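Local coordinates for protein polymeric immunoglobulin receptor (Mus musculus, PDB 4NOB) that probably binds polymeric immunoglobulins, with this first V-type Ig domain taking part, and carries them across epithelia, its cleaved ectodomain becoming secretory component, at residues P7-E18 with L105-V116. Numbering follows the deposited sequence.
Sequences PIFGPQEVSSIE and LSFDVSLEVSQV. With MG (magnesium ion), chain C.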
loop_
_atom_site.group_PDB
_atom_site.type_symbol
_atom_site.label_atom_id
_atom_site.label_comp_id
_atom_site.label_asym_id
_atom_site.label_seq_id
_atom_site.Cartn_x
_atom_site.Cartn_y
_atom_site.Cartn_z
ATOM N N PRO A 7 -13.172 3.898 8.525
ATOM C CA PRO A 7 -12.257 5.005 8.685
ATOM C C PRO A 7 -11.285 5.209 7.475
ATOM O O PRO A 7 -10.880 6.319 7.236
ATOM C CB PRO A 7 -11.460 4.662 9.956
ATOM C CG PRO A 7 -11.668 3.194 10.106
ATOM C CD PRO A 7 -13.037 2.907 9.609
ATOM N N ILE A 8 -10.839 4.104 6.877
ATOM C CA ILE A 8 -9.865 4.083 5.795
ATOM C C ILE A 8 -10.575 3.650 4.529
ATOM O O ILE A 8 -11.394 2.701 4.522
ATOM C CB ILE A 8 -8.686 3.174 6.119
ATOM C CG1 ILE A 8 -8.122 3.309 7.551
ATOM C CG2 ILE A 8 -7.585 3.342 5.063
ATOM C CD1 ILE A 8 -7.611 4.697 7.889
ATOM N N PHE A 9 -10.263 4.290 3.425
ATOM C CA PHE A 9 -10.721 3.913 2.091
ATOM C C PHE A 9 -9.540 3.901 1.119
ATOM O O PHE A 9 -8.580 4.699 1.289
ATOM C CB PHE A 9 -11.870 4.806 1.558
ATOM C CG PHE A 9 -12.484 4.374 0.263
ATOM C CD1 PHE A 9 -13.084 3.151 0.110
ATOM C CD2 PHE A 9 -12.385 5.127 -0.889
ATOM C CE1 PHE A 9 -13.644 2.739 -1.090
ATOM C CE2 PHE A 9 -12.925 4.744 -2.048
ATOM C CZ PHE A 9 -13.555 3.565 -2.219
ATOM N N GLY A 10 -9.612 3.138 0.084
ATOM C CA GLY A 10 -8.565 3.048 -0.939
ATOM C C GLY A 10 -9.144 2.279 -2.113
ATOM O O GLY A 10 -10.349 2.128 -2.208
ATOM N N PRO A 11 -8.302 1.835 -3.027
ATOM C CA PRO A 11 -8.780 1.089 -4.191
ATOM C C PRO A 11 -8.909 -0.396 -3.803
ATOM O O PRO A 11 -7.942 -1.072 -3.478
ATOM C CB PRO A 11 -7.648 1.287 -5.167
ATOM C CG PRO A 11 -6.411 1.466 -4.330
ATOM C CD PRO A 11 -6.843 1.976 -3.017
ATOM N N GLN A 12 -10.099 -0.954 -3.890
ATOM C CA GLN A 12 -10.363 -2.320 -3.487
ATOM C C GLN A 12 -9.547 -3.292 -4.345
ATOM O O GLN A 12 -9.056 -4.292 -3.848
ATOM C CB GLN A 12 -11.877 -2.592 -3.646
ATOM C CG GLN A 12 -12.290 -4.002 -3.271
ATOM C CD GLN A 12 -13.786 -4.272 -3.526
ATOM O OE1 GLN A 12 -14.550 -3.333 -3.852
ATOM N NE2 GLN A 12 -14.147 -5.510 -3.521
ATOM N N GLU A 13 -9.471 -3.031 -5.656
ATOM C CA GLU A 13 -8.694 -3.824 -6.543
ATOM C C GLU A 13 -7.894 -2.954 -7.414
ATOM O O GLU A 13 -8.334 -1.883 -7.880
ATOM C CB GLU A 13 -9.622 -4.721 -7.351
ATOM C CG GLU A 13 -8.812 -5.822 -8.016
ATOM C CD GLU A 13 -8.680 -5.632 -9.481
ATOM O OE1 GLU A 13 -8.713 -4.454 -9.915
ATOM O OE2 GLU A 13 -8.541 -6.681 -10.188
ATOM N N VAL A 14 -6.600 -3.284 -7.524
ATOM C CA VAL A 14 -5.680 -2.587 -8.395
ATOM C C VAL A 14 -5.138 -3.579 -9.411
ATOM O O VAL A 14 -4.677 -4.625 -9.021
ATOM C CB VAL A 14 -4.486 -1.989 -7.607
ATOM C CG1 VAL A 14 -3.497 -1.353 -8.562
ATOM C CG2 VAL A 14 -5.008 -0.967 -6.570
ATOM N N SER A 15 -5.372 -3.312 -10.705
ATOM C CA SER A 15 -4.920 -4.227 -11.777
ATOM C C SER A 15 -3.790 -3.537 -12.526
ATOM O O SER A 15 -3.901 -2.355 -12.865
ATOM C CB SER A 15 -6.021 -4.454 -12.742
ATOM O OG SER A 15 -7.080 -5.109 -12.086
ATOM N N SER A 16 -2.701 -4.247 -12.785
ATOM C CA SER A 16 -1.561 -3.745 -13.520
ATOM C C SER A 16 -0.989 -4.857 -14.356
ATOM O O SER A 16 -1.471 -6.017 -14.350
ATOM C CB SER A 16 -0.531 -3.255 -12.531
ATOM O OG SER A 16 0.382 -2.380 -13.224
ATOM N N ILE A 17 0.028 -4.499 -15.146
ATOM C CA ILE A 17 0.808 -5.412 -15.953
ATOM C C ILE A 17 2.249 -5.356 -15.525
ATOM O O ILE A 17 2.782 -4.311 -15.074
ATOM C CB ILE A 17 0.686 -4.990 -17.426
ATOM C CG1 ILE A 17 -0.796 -5.025 -17.884
ATOM C CG2 ILE A 17 1.504 -5.857 -18.311
ATOM C CD1 ILE A 17 -1.396 -6.385 -17.789
ATOM N N GLU A 18 2.965 -6.439 -15.708
ATOM C CA GLU A 18 4.392 -6.488 -15.393
ATOM C C GLU A 18 5.161 -5.374 -16.051
ATOM O O GLU A 18 4.968 -5.091 -17.240
ATOM C CB GLU A 18 5.097 -7.792 -15.806
ATOM C CG GLU A 18 4.702 -9.094 -15.191
ATOM C CD GLU A 18 5.924 -9.998 -15.073
ATOM O OE1 GLU A 18 6.647 -10.172 -16.117
ATOM O OE2 GLU A 18 6.128 -10.599 -14.020
ATOM N N LEU A 105 -6.445 0.707 12.256
ATOM C CA LEU A 105 -7.261 1.133 11.174
ATOM C C LEU A 105 -6.646 0.739 9.817
ATOM O O LEU A 105 -5.575 1.138 9.543
ATOM C CB LEU A 105 -7.477 2.627 11.188
ATOM C CG LEU A 105 -7.822 3.283 12.516
ATOM C CD1 LEU A 105 -8.084 4.777 12.286
ATOM C CD2 LEU A 105 -9.023 2.574 13.092
ATOM N N SER A 106 -7.373 -0.080 9.044
ATOM C CA SER A 106 -6.844 -0.503 7.744
ATOM C C SER A 106 -7.885 -0.775 6.707
ATOM O O SER A 106 -9.098 -0.798 7.010
ATOM C CB SER A 106 -6.010 -1.717 7.921
ATOM O OG SER A 106 -6.812 -2.822 8.305
ATOM N N PHE A 107 -7.427 -0.829 5.439
ATOM C CA PHE A 107 -8.223 -1.056 4.274
ATOM C C PHE A 107 -7.563 -2.097 3.405
ATOM O O PHE A 107 -6.343 -2.008 3.187
ATOM C CB PHE A 107 -8.477 0.237 3.522
ATOM C CG PHE A 107 -9.289 0.061 2.289
ATOM C CD1 PHE A 107 -10.699 0.159 2.308
ATOM C CD2 PHE A 107 -8.685 -0.156 1.053
ATOM C CE1 PHE A 107 -11.400 0.001 1.156
ATOM C CE2 PHE A 107 -9.423 -0.363 -0.054
ATOM C CZ PHE A 107 -10.790 -0.241 -0.032
ATOM N N ASP A 108 -8.327 -3.083 2.923
ATOM C CA ASP A 108 -7.794 -4.231 2.125
ATOM C C ASP A 108 -7.756 -3.825 0.645
ATOM O O ASP A 108 -8.766 -3.420 0.067
ATOM C CB ASP A 108 -8.686 -5.433 2.284
ATOM C CG ASP A 108 -8.670 -5.988 3.680
ATOM O OD1 ASP A 108 -7.916 -5.618 4.594
ATOM O OD2 ASP A 108 -9.607 -6.826 3.872
ATOM N N VAL A 109 -6.592 -4.056 0.052
ATOM C CA VAL A 109 -6.323 -3.805 -1.357
ATOM C C VAL A 109 -5.895 -5.117 -2.012
ATOM O O VAL A 109 -4.910 -5.758 -1.551
ATOM C CB VAL A 109 -5.243 -2.746 -1.493
ATOM C CG1 VAL A 109 -4.922 -2.529 -2.969
ATOM C CG2 VAL A 109 -5.617 -1.451 -0.830
ATOM N N SER A 110 -6.546 -5.542 -3.096
ATOM C CA SER A 110 -6.119 -6.686 -3.837
ATOM C C SER A 110 -5.335 -6.167 -5.050
ATOM O O SER A 110 -5.800 -5.339 -5.838
ATOM C CB SER A 110 -7.350 -7.385 -4.313
ATOM O OG SER A 110 -7.063 -8.387 -5.283
ATOM N N LEU A 111 -4.062 -6.585 -5.143
ATOM C CA LEU A 111 -3.229 -6.128 -6.255
ATOM C C LEU A 111 -3.068 -7.324 -7.208
ATOM O O LEU A 111 -2.598 -8.390 -6.787
ATOM C CB LEU A 111 -1.871 -5.664 -5.718
ATOM C CG LEU A 111 -0.825 -5.258 -6.730
ATOM C CD1 LEU A 111 -1.296 -4.140 -7.630
ATOM C CD2 LEU A 111 0.495 -4.926 -6.009
ATOM N N GLU A 112 -3.408 -7.124 -8.471
ATOM C CA GLU A 112 -3.229 -8.138 -9.486
ATOM C C GLU A 112 -2.247 -7.606 -10.507
ATOM O O GLU A 112 -2.521 -6.581 -11.141
ATOM C CB GLU A 112 -4.526 -8.521 -10.218
ATOM C CG GLU A 112 -4.237 -9.359 -11.491
ATOM C CD GLU A 112 -3.638 -10.782 -11.283
ATOM O OE1 GLU A 112 -3.788 -11.367 -10.175
ATOM O OE2 GLU A 112 -3.045 -11.332 -12.288
ATOM N N VAL A 113 -1.156 -8.283 -10.701
ATOM C CA VAL A 113 -0.201 -7.905 -11.722
ATOM C C VAL A 113 -0.168 -9.059 -12.764
ATOM O O VAL A 113 0.301 -10.136 -12.478
ATOM C CB VAL A 113 1.204 -7.654 -11.181
ATOM C CG1 VAL A 113 2.175 -7.261 -12.265
ATOM C CG2 VAL A 113 1.195 -6.607 -10.098
ATOM N N SER A 114 -0.665 -8.741 -13.950
ATOM C CA SER A 114 -0.741 -9.766 -14.979
ATOM C C SER A 114 0.435 -9.708 -15.945
ATOM O O SER A 114 1.229 -8.740 -16.005
ATOM C CB SER A 114 -1.970 -9.568 -15.746
ATOM O OG SER A 114 -3.107 -9.625 -14.870
ATOM N N GLN A 115 0.622 -10.814 -16.666
ATOM C CA GLN A 115 1.690 -10.937 -17.616
ATOM C C GLN A 115 1.445 -9.876 -18.705
ATOM O O GLN A 115 0.346 -9.453 -19.006
ATOM C CB GLN A 115 1.680 -12.370 -18.183
ATOM C CG GLN A 115 0.502 -12.701 -19.076
ATOM C CD GLN A 115 0.306 -14.173 -19.216
ATOM O OE1 GLN A 115 0.613 -14.787 -20.271
ATOM N NE2 GLN A 115 -0.233 -14.725 -18.205
ATOM N N VAL A 116 2.577 -9.486 -19.285
ATOM C CA VAL A 116 2.545 -8.629 -20.458
ATOM C C VAL A 116 1.955 -9.509 -21.591
ATOM O O VAL A 116 2.399 -10.653 -21.792
ATOM C CB VAL A 116 3.950 -8.188 -20.922
ATOM C CG1 VAL A 116 3.775 -7.226 -22.066
ATOM C CG2 VAL A 116 4.701 -7.441 -19.868
HETATM MG MG MG C . -2.328 -13.310 -12.596
HETATM O O HOH W 1 -11.571 1.048 7.120
HETATM O O HOH W 2 -9.795 -5.982 -1.683
HETATM O O HOH W 3 -4.155 -7.333 -14.074
HETATM O O HOH W 4 -2.346 -13.693 -10.644
HETATM O O HOH W 5 -0.451 -12.800 -12.784
HETATM O O HOH W 6 -2.698 -12.789 -14.606
HETATM O O HOH W 7 -4.379 -13.887 -12.795
#
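With CG anti to the backbone N (chi1 179°), F107 sends its ring from strand 105-114 under the backbone of F9 and G10, while I8 sets its CG2 methyl against F107 CB. The G10 N lies 3.4 Å above the F107 ring plane, over its centre, and G10 CA makes a CH-pi contact 4.0 Å from the ring centroid. P11 C and Q12 N meet the same ring at its edge, whereas the F9 ring lies alongside, its plane turned 71° from that of F107. Replacing F107 by an alanine would probably keep the touch on I8 but open a gap beneath the backbone of F9 and G10, which would lose the ring face they lie on. Further along, hydrogen bonds alternate between the two segments, from S110 N to Q12 O (2.9 Å) and V14 N to S110 O (2.8 Å) through to E18 N with S114 O, and neighbouring CA-H...O contacts supplement them. This parallel pairing of an N-terminal strand with the last strand is the A'-G pairing of the V-set fold; strand 105-114 is also paired antiparallel with strand 92-98, which carries C96 of the core disulfide to C26. On the inward face, V14 CG1 reaches L111 CD1 at 3.7 Å and its CG2 meets V109 CG1, with V22 of the facing sheet touching V14 as well. S16, on that face, turns its OG to D20. On the outer face E112, bent at chi2 (67°), carries OE2 to a magnesium ion at 2.1 Å, where four waters are also bound; one of them donates to V113 O.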